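Putative transcriptional regulator (Bacillus cytotoxicus NVH 391-98, PDB 3K4H) probably regulates transcription as a LacI-type regulator whose periplasmic-binding-protein-like domain holds two linked glucose units in a cleft between its lobes. Local coordinates at residues D114-A119 with M153-K158; R147-G152 with M197-L202; K166-H171 with Q191-I196. All coordinates share one frame; numbering follows the deposited sequence.

How the contacts relate
From the N terminus, the chain first completes most of one lobe and passes through strand 110-112 into helix 115-128. Contact 1 closes a loop when the far part of helix 144-159 returns beside the start of helix 115-128. Contact 2 opens within that loop, at residues 147-152, and closes beyond it at 197-202, so contacts 1 and 2 cross; they share helix 144-159 and touch where helix 115-128 lies against it, as at Asn115 and Arg149. Contact 3, joining 166-171 to 191-196, opens after contact 1 has closed and lies within the span of contact 2. Together they tie helix 115-128 to helix 144-159, that helix to strand 195-198, and the starts of strands 169-171 and 195-198.

Contact 1: residues D114-A119 with M153-K158; sequences DNYTAA and MSDALK. With GLC (alpha-D-glucopyranose), chain C.
The Tyr116 ring leads off obliquely from helix 115-128 and its OH reaches Asp155, because CG stands anti to the backbone N (chi1 178°), while Asp155 has CG beside its own backbone N (chi1 -77°), which brings the carboxylate round to the phenol. The two side chains cross at about a right angle. Tyr116 OH donates to Asp155 OD2; the modelled separation of 2.4 Å is very short, and at this resolution its exact value carries little weight. The carboxylate oxygen sits at the ring edge, in the plane of the phenol, whereas the carboxylate itself is turned 63° from the ring. A tyrosine suits the place because its rigid ring spans the gap between the helices and still ends in a donor. Asp155 OD2 also forms a salt bridge with Arg120 of the second subunit, so the pair belongs to the surface where two copies of the protein meet.

Helices 115-128 and 144-159 lie side by side in one lobe of the periplasmic-binding-protein-like fold found in LacI-type regulators. Between the two segments the backbones come nearest at Ala119 and Met153, the latter modelled as selenomethionine, with CA atoms 5.2 Å apart. Small size matters here: Ala119 CB rests 3.9 Å from Met153 N. The longer side chain of Met153 leads away, onto Phe136 of strand 134-138.

The start of helix 115-128 is fixed by Asp114 as N-cap. Its OD2 accepts from Thr117 N at 3.3 Å, and its OD1 takes Thr117 OG1 at 2.6 Å, both approaching from above the carboxylate plane. In the first turn, Asn115 turns to the sugar cleft, and its ND2 donates to O6 of the chain C glucose at 3.1 Å.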
# COMPACT_ATOMS: atom_id res chain seq x y z
N ASP A 114 -0.49 4.07 3.75
CA ASP A 114 0.44 2.98 4.00
C ASP A 114 1.11 3.23 5.34
O ASP A 114 2.29 3.63 5.41
CB ASP A 114 1.48 2.87 2.90
CG ASP A 114 2.40 1.69 3.08
OD1 ASP A 114 3.29 1.52 2.24
OD2 ASP A 114 2.25 0.94 4.07
N ASN A 115 0.34 3.02 6.40
CA ASN A 115 0.74 3.28 7.75
C ASN A 115 2.00 2.53 8.17
O ASN A 115 2.82 3.06 8.92
CB ASN A 115 -0.40 2.92 8.67
CG ASN A 115 -1.43 4.00 8.73
OD1 ASN A 115 -1.07 5.18 8.86
ND2 ASN A 115 -2.70 3.64 8.61
N TYR A 116 2.16 1.31 7.67
CA TYR A 116 3.36 0.55 7.96
C TYR A 116 4.57 1.33 7.51
O TYR A 116 5.49 1.56 8.30
CB TYR A 116 3.34 -0.82 7.30
CG TYR A 116 4.60 -1.60 7.56
CD1 TYR A 116 4.73 -2.39 8.70
CD2 TYR A 116 5.68 -1.51 6.69
CE1 TYR A 116 5.90 -3.09 8.93
CE2 TYR A 116 6.84 -2.19 6.92
CZ TYR A 116 6.94 -2.98 8.03
OH TYR A 116 8.11 -3.65 8.23
N THR A 117 4.56 1.77 6.26
CA THR A 117 5.68 2.52 5.73
C THR A 117 5.81 3.93 6.31
O THR A 117 6.93 4.43 6.49
CB THR A 117 5.63 2.57 4.21
OG1 THR A 117 5.46 1.23 3.73
CG2 THR A 117 6.92 3.15 3.65
N ALA A 118 4.69 4.59 6.63
CA ALA A 118 4.81 5.92 7.20
C ALA A 118 5.61 5.81 8.49
O ALA A 118 6.59 6.53 8.65
CB ALA A 118 3.47 6.56 7.41
N ALA A 119 5.25 4.85 9.35
CA ALA A 119 5.90 4.64 10.66
C ALA A 119 7.34 4.17 10.51
O ALA A 119 8.22 4.60 11.25
CB ALA A 119 5.11 3.66 11.52
N MSE A 153 7.43 0.89 13.01
CA MSE A 153 8.49 1.47 13.81
C MSE A 153 9.35 0.35 14.45
O MSE A 153 10.59 0.44 14.53
CB MSE A 153 7.93 2.42 14.87
CG MSE A 153 8.08 1.93 16.29
SE MSE A 153 8.35 3.39 17.56
CE MSE A 153 9.10 2.35 19.02
N SER A 154 8.64 -0.69 14.89
CA SER A 154 9.23 -1.86 15.49
C SER A 154 10.24 -2.53 14.54
O SER A 154 11.39 -2.79 14.93
CB SER A 154 8.11 -2.81 15.93
OG SER A 154 8.62 -4.09 16.27
N ASP A 155 9.82 -2.80 13.30
CA ASP A 155 10.70 -3.41 12.30
C ASP A 155 11.89 -2.52 12.01
O ASP A 155 13.02 -2.99 11.91
CB ASP A 155 9.96 -3.71 10.98
CG ASP A 155 9.09 -4.96 11.06
OD1 ASP A 155 9.27 -5.79 11.97
OD2 ASP A 155 8.20 -5.10 10.20
N ALA A 156 11.63 -1.22 11.89
CA ALA A 156 12.68 -0.24 11.62
C ALA A 156 13.77 -0.32 12.70
O ALA A 156 14.97 -0.27 12.38
CB ALA A 156 12.11 1.17 11.49
N LEU A 157 13.34 -0.48 13.95
CA LEU A 157 14.28 -0.59 15.06
C LEU A 157 15.08 -1.87 15.01
O LEU A 157 16.29 -1.84 15.24
CB LEU A 157 13.60 -0.44 16.43
CG LEU A 157 12.92 0.89 16.79
CD1 LEU A 157 12.62 0.91 18.24
CD2 LEU A 157 13.76 2.09 16.46
N LYS A 158 14.41 -2.99 14.70
CA LYS A 158 15.12 -4.28 14.59
C LYS A 158 16.05 -4.33 13.40
O LYS A 158 17.01 -5.06 13.41
CB LYS A 158 14.15 -5.47 14.51
CG LYS A 158 13.25 -5.64 15.73
CD LYS A 158 12.45 -6.93 15.63
CE LYS A 158 11.19 -6.89 16.48
NZ LYS A 158 10.22 -7.92 15.99
C1 GLC C . -8.41 6.52 10.58
C2 GLC C . -9.14 5.19 10.48
C3 GLC C . -8.07 4.11 10.38
C4 GLC C . -7.17 4.35 9.16
C5 GLC C . -6.61 5.76 9.17
C6 GLC C . -5.88 6.00 7.88
O2 GLC C . -9.91 5.01 11.64
O3 GLC C . -8.74 2.87 10.41
O4 GLC C . -6.01 3.58 9.22
O5 GLC C . -7.64 6.72 9.40
O6 GLC C . -4.52 6.06 8.21

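Contact 2: residues R147-G152 with M197-L202; sequences RDRLAG and MATDDL. With GLC (alpha-D-glucopyranose), chain B.
Arg149 of helix 144-159 reaches over the end of strand 195-198, where in this Rossmann-like lobe of the periplasmic-binding-protein-like fold the loops after the parallel strands line the sugar cleft. Its CB packs against Thr199 CG2 at 3.9 Å, while the selenomethionine methyl of Met197, CE, lies 3.5 Å from Arg149 O. The chain then runs extended from CG to NE, and CD stays beside Thr199 CG2 at 4.0 Å; threonine suits the spot, its methyl packing on the arginine while OG1 is hydrogen-bonded to Ile137 O. At the tip the guanidinium meets the chain B glucose edge-on: NH1 and NH2 both donate to O6, at 2.8 and 2.9 Å, and hold the hydroxymethyl oxygen in the guanidinium plane. NH1 also lies 3.0 Å from Thr199 O. NH2 is hydrogen-bonded to Asn115 OD1, and Phe227 makes a cation-pi contact with the group, so several neighbours limit its rotation. Arginine suits the site by presenting N-H groups from two nitrogens along one edge to one oxygen. At the anomeric position, Asp200 divides its carboxylate: OD2 caps helix 201-213 by accepting from Leu202 N, and OD1 receives the glucose O1 hydroxyl at 2.7 Å.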
# COMPACT_ATOMS: atom_id res chain seq x y z
N ARG A 147 -1.78 -1.10 15.26
CA ARG A 147 -0.92 -2.26 15.07
C ARG A 147 0.08 -1.99 13.97
O ARG A 147 1.24 -2.36 14.09
CB ARG A 147 -1.73 -3.50 14.71
CG ARG A 147 -1.92 -4.50 15.79
CD ARG A 147 -2.22 -5.84 15.14
NE ARG A 147 -2.77 -6.81 16.09
CZ ARG A 147 -4.03 -6.81 16.55
NH1 ARG A 147 -4.91 -5.90 16.16
NH2 ARG A 147 -4.39 -7.75 17.41
N ASP A 148 -0.38 -1.38 12.88
CA ASP A 148 0.47 -1.14 11.72
C ASP A 148 1.58 -0.15 12.05
O ASP A 148 2.75 -0.39 11.71
CB ASP A 148 -0.34 -0.56 10.56
CG ASP A 148 -1.10 -1.61 9.79
OD1 ASP A 148 -2.05 -1.22 9.08
OD2 ASP A 148 -0.76 -2.81 9.87
N ARG A 149 1.19 0.97 12.67
CA ARG A 149 2.13 2.02 13.08
C ARG A 149 3.15 1.46 14.07
O ARG A 149 4.36 1.66 13.87
CB ARG A 149 1.40 3.25 13.59
CG ARG A 149 0.94 4.09 12.43
CD ARG A 149 0.17 5.30 12.81
NE ARG A 149 -0.53 5.81 11.63
CZ ARG A 149 -1.55 6.66 11.64
NH1 ARG A 149 -2.02 7.13 12.78
NH2 ARG A 149 -2.12 7.04 10.51
N LEU A 150 2.68 0.72 15.07
CA LEU A 150 3.60 -0.09 15.84
C LEU A 150 4.52 -0.95 14.99
O LEU A 150 5.73 -0.94 15.18
CB LEU A 150 2.87 -0.97 16.84
CG LEU A 150 3.85 -1.68 17.77
CD1 LEU A 150 4.83 -0.69 18.41
CD2 LEU A 150 3.12 -2.46 18.84
N ALA A 151 3.95 -1.71 14.06
CA ALA A 151 4.71 -2.73 13.32
C ALA A 151 5.86 -2.11 12.53
O ALA A 151 6.96 -2.61 12.57
CB ALA A 151 3.79 -3.52 12.41
N GLY A 152 5.59 -1.01 11.83
CA GLY A 152 6.58 -0.29 11.05
C GLY A 152 7.72 0.31 11.85
O GLY A 152 8.86 0.26 11.43
N MSE A 197 7.27 8.51 19.32
CA MSE A 197 6.31 8.57 18.23
C MSE A 197 4.90 8.41 18.76
O MSE A 197 4.57 7.42 19.40
CB MSE A 197 6.61 7.52 17.16
CG MSE A 197 5.75 7.63 15.90
SE MSE A 197 6.17 6.21 14.57
CE MSE A 197 4.92 4.85 15.22
N ALA A 198 4.07 9.40 18.48
CA ALA A 198 2.68 9.39 18.86
C ALA A 198 1.86 9.12 17.63
O ALA A 198 2.10 9.70 16.59
CB ALA A 198 2.32 10.72 19.43
N THR A 199 0.91 8.21 17.75
CA THR A 199 0.10 7.80 16.60
C THR A 199 -1.06 8.76 16.32
O THR A 199 -1.78 8.58 15.35
CB THR A 199 -0.45 6.40 16.80
OG1 THR A 199 -1.14 6.34 18.05
CG2 THR A 199 0.68 5.38 16.81
N ASP A 200 -1.19 9.81 17.16
CA ASP A 200 -2.24 10.82 17.01
C ASP A 200 -1.83 12.17 17.63
O ASP A 200 -1.38 12.23 18.78
CB ASP A 200 -3.51 10.31 17.69
CG ASP A 200 -4.69 11.24 17.51
OD1 ASP A 200 -5.63 10.81 16.83
OD2 ASP A 200 -4.70 12.38 18.04
N ASP A 201 -2.04 13.27 16.90
CA ASP A 201 -1.74 14.62 17.37
C ASP A 201 -2.29 14.96 18.75
O ASP A 201 -1.65 15.70 19.50
CB ASP A 201 -2.20 15.66 16.35
CG ASP A 201 -1.20 15.83 15.20
OD1 ASP A 201 -0.19 15.12 15.20
OD2 ASP A 201 -1.40 16.67 14.30
N LEU A 202 -3.47 14.44 19.11
CA LEU A 202 -4.00 14.70 20.45
C LEU A 202 -3.01 14.26 21.50
O LEU A 202 -2.78 14.97 22.47
CB LEU A 202 -5.34 14.02 20.69
CG LEU A 202 -6.50 14.85 20.13
CD1 LEU A 202 -7.86 14.22 20.50
CD2 LEU A 202 -6.41 16.35 20.54
C1 GLC B . -7.31 9.06 15.05
C2 GLC B . -8.64 8.37 14.76
C3 GLC B . -8.40 7.10 13.98
C4 GLC B . -7.74 7.53 12.68
C5 GLC B . -6.35 8.07 12.99
C6 GLC B . -5.68 8.60 11.71
O1 GLC B . -6.65 8.37 16.08
O2 GLC B . -9.26 8.05 15.98
O3 GLC B . -9.63 6.42 13.79
O4 GLC B . -7.64 6.46 11.77
O5 GLC B . -6.42 9.12 13.94
O6 GLC B . -4.28 8.51 11.75

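Contact 3: residues K166-H171 with Q191-I196; sequences KEYILH and QPPTAI
The hydroxyl of Tyr168 is the polar atom on which the two segments converge, its OH lying 3.0 Å from Pro192 O. The carbonyl of Gln191 also comes to the ring edge, in the ring plane, but it is modelled too near the hydroxyl for that detail to be trusted. The nitrogens of Pro192 and Pro193 carry no N-H, so this part of the backbone cannot donate there, and a tyrosine places its hydroxyl near the carbonyls.

The body of the ring serves a different purpose. Tyr168 CG lies beside its backbone N and anti to the carbonyl carbon (chi1 -73°), and the ring is thereby carried across to the proline-containing segment. There Pro193 CB sits over one face, 4.3 Å from the ring centroid and only 12° off the ring normal, a CH-pi contact with the carbon almost above the centre. Pro193 CD adds an apolar touch to Tyr168 CE1 at 4.0 Å. Proline suits this place well, since its compact rigid ring lays a C-H-bearing edge against the aromatic face. Both prolines have the extended backbone of polyproline II, with Pro193 turning its CB bond toward the tyrosine and Pro192 turning its own away.

The contact lies where strands 169-171 and 195-198 begin, at the end of the sheet remote from the sugar. Strand 134-138 runs between them, parallel to both. Helix 176-187 makes the beta-alpha-beta crossover from one strand to the other, and its Leu186 also packs on Leu170. Pro193 lies between Ala135 of the middle strand and Leu186 of the crossover helix, while Tyr168 rests on Ala135, Gln133 and Leu189.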
# COMPACT_ATOMS: atom_id res chain seq x y z
N LYS A 166 9.56 -3.53 26.12
CA LYS A 166 8.13 -3.56 26.34
C LYS A 166 7.65 -2.27 27.03
O LYS A 166 6.49 -1.86 26.86
CB LYS A 166 7.81 -4.85 27.14
CG LYS A 166 6.68 -4.82 28.15
CD LYS A 166 7.17 -5.50 29.43
CE LYS A 166 6.06 -6.25 30.19
NZ LYS A 166 6.67 -7.24 31.16
N GLU A 167 8.54 -1.62 27.78
CA GLU A 167 8.16 -0.46 28.57
C GLU A 167 8.22 0.84 27.78
O GLU A 167 7.89 1.89 28.32
CB GLU A 167 8.91 -0.37 29.93
CG GLU A 167 10.35 -0.90 29.96
CD GLU A 167 10.44 -2.43 30.02
OE1 GLU A 167 11.19 -3.02 29.21
OE2 GLU A 167 9.78 -3.04 30.89
N TYR A 168 8.62 0.76 26.51
CA TYR A 168 8.54 1.87 25.53
C TYR A 168 7.35 1.72 24.57
O TYR A 168 7.11 2.60 23.72
CB TYR A 168 9.82 1.94 24.67
CG TYR A 168 11.09 2.48 25.34
CD1 TYR A 168 11.12 2.81 26.70
CD2 TYR A 168 12.28 2.64 24.60
CE1 TYR A 168 12.28 3.27 27.30
CE2 TYR A 168 13.44 3.10 25.19
CZ TYR A 168 13.44 3.42 26.55
OH TYR A 168 14.58 3.89 27.15
N ILE A 169 6.51 0.74 24.79
CA ILE A 169 5.32 0.62 24.00
C ILE A 169 4.06 0.90 24.79
O ILE A 169 3.76 0.20 25.69
CB ILE A 169 5.21 -0.76 23.50
CG1 ILE A 169 6.45 -1.12 22.73
CG2 ILE A 169 4.11 -0.87 22.58
CD1 ILE A 169 6.51 -2.51 22.41
N LEU A 170 3.30 1.94 24.45
CA LEU A 170 2.14 2.37 25.21
C LEU A 170 0.84 2.44 24.50
O LEU A 170 0.78 2.93 23.42
CB LEU A 170 2.40 3.73 25.81
CG LEU A 170 3.61 3.62 26.68
CD1 LEU A 170 3.81 4.82 27.48
CD2 LEU A 170 3.26 2.47 27.51
N HIS A 171 -0.20 1.91 25.09
CA HIS A 171 -1.51 2.06 24.56
C HIS A 171 -2.42 2.76 25.51
O HIS A 171 -2.57 2.37 26.62
CB HIS A 171 -2.05 0.71 24.23
CG HIS A 171 -1.26 0.02 23.18
ND1 HIS A 171 -1.39 0.32 21.85
CD2 HIS A 171 -0.33 -0.95 23.26
CE1 HIS A 171 -0.57 -0.44 21.16
NE2 HIS A 171 0.08 -1.22 21.99
N GLN A 191 15.54 4.27 32.63
CA GLN A 191 16.20 4.66 31.38
C GLN A 191 15.21 5.13 30.29
O GLN A 191 14.90 4.39 29.37
CB GLN A 191 17.20 3.57 30.93
CG GLN A 191 18.41 3.52 31.89
CD GLN A 191 19.33 2.32 31.72
OE1 GLN A 191 20.14 2.26 30.79
NE2 GLN A 191 19.25 1.36 32.66
N PRO A 192 14.70 6.37 30.42
CA PRO A 192 13.59 6.81 29.56
C PRO A 192 13.98 6.93 28.09
O PRO A 192 15.16 6.80 27.75
CB PRO A 192 13.21 8.19 30.14
CG PRO A 192 13.74 8.18 31.52
CD PRO A 192 15.04 7.41 31.41
N PRO A 193 12.99 7.16 27.21
CA PRO A 193 13.35 7.32 25.81
C PRO A 193 13.84 8.73 25.55
O PRO A 193 13.52 9.63 26.31
CB PRO A 193 12.01 7.12 25.09
CG PRO A 193 10.96 7.55 26.09
CD PRO A 193 11.53 7.24 27.43
N THR A 194 14.58 8.92 24.47
CA THR A 194 14.92 10.28 24.03
C THR A 194 14.07 10.78 22.85
O THR A 194 13.97 11.96 22.60
CB THR A 194 16.42 10.43 23.70
OG1 THR A 194 16.74 9.67 22.54
CG2 THR A 194 17.28 9.94 24.82
N ALA A 195 13.46 9.87 22.10
CA ALA A 195 12.49 10.26 21.07
C ALA A 195 11.19 9.49 21.34
O ALA A 195 11.21 8.43 22.00
CB ALA A 195 13.03 9.98 19.66
N ILE A 196 10.08 10.05 20.85
CA ILE A 196 8.75 9.50 21.02
C ILE A 196 7.89 9.62 19.74
O ILE A 196 7.79 10.69 19.13
CB ILE A 196 8.03 10.21 22.17
CG1 ILE A 196 8.75 9.95 23.50
CG2 ILE A 196 6.57 9.79 22.25
CD1 ILE A 196 8.25 10.79 24.72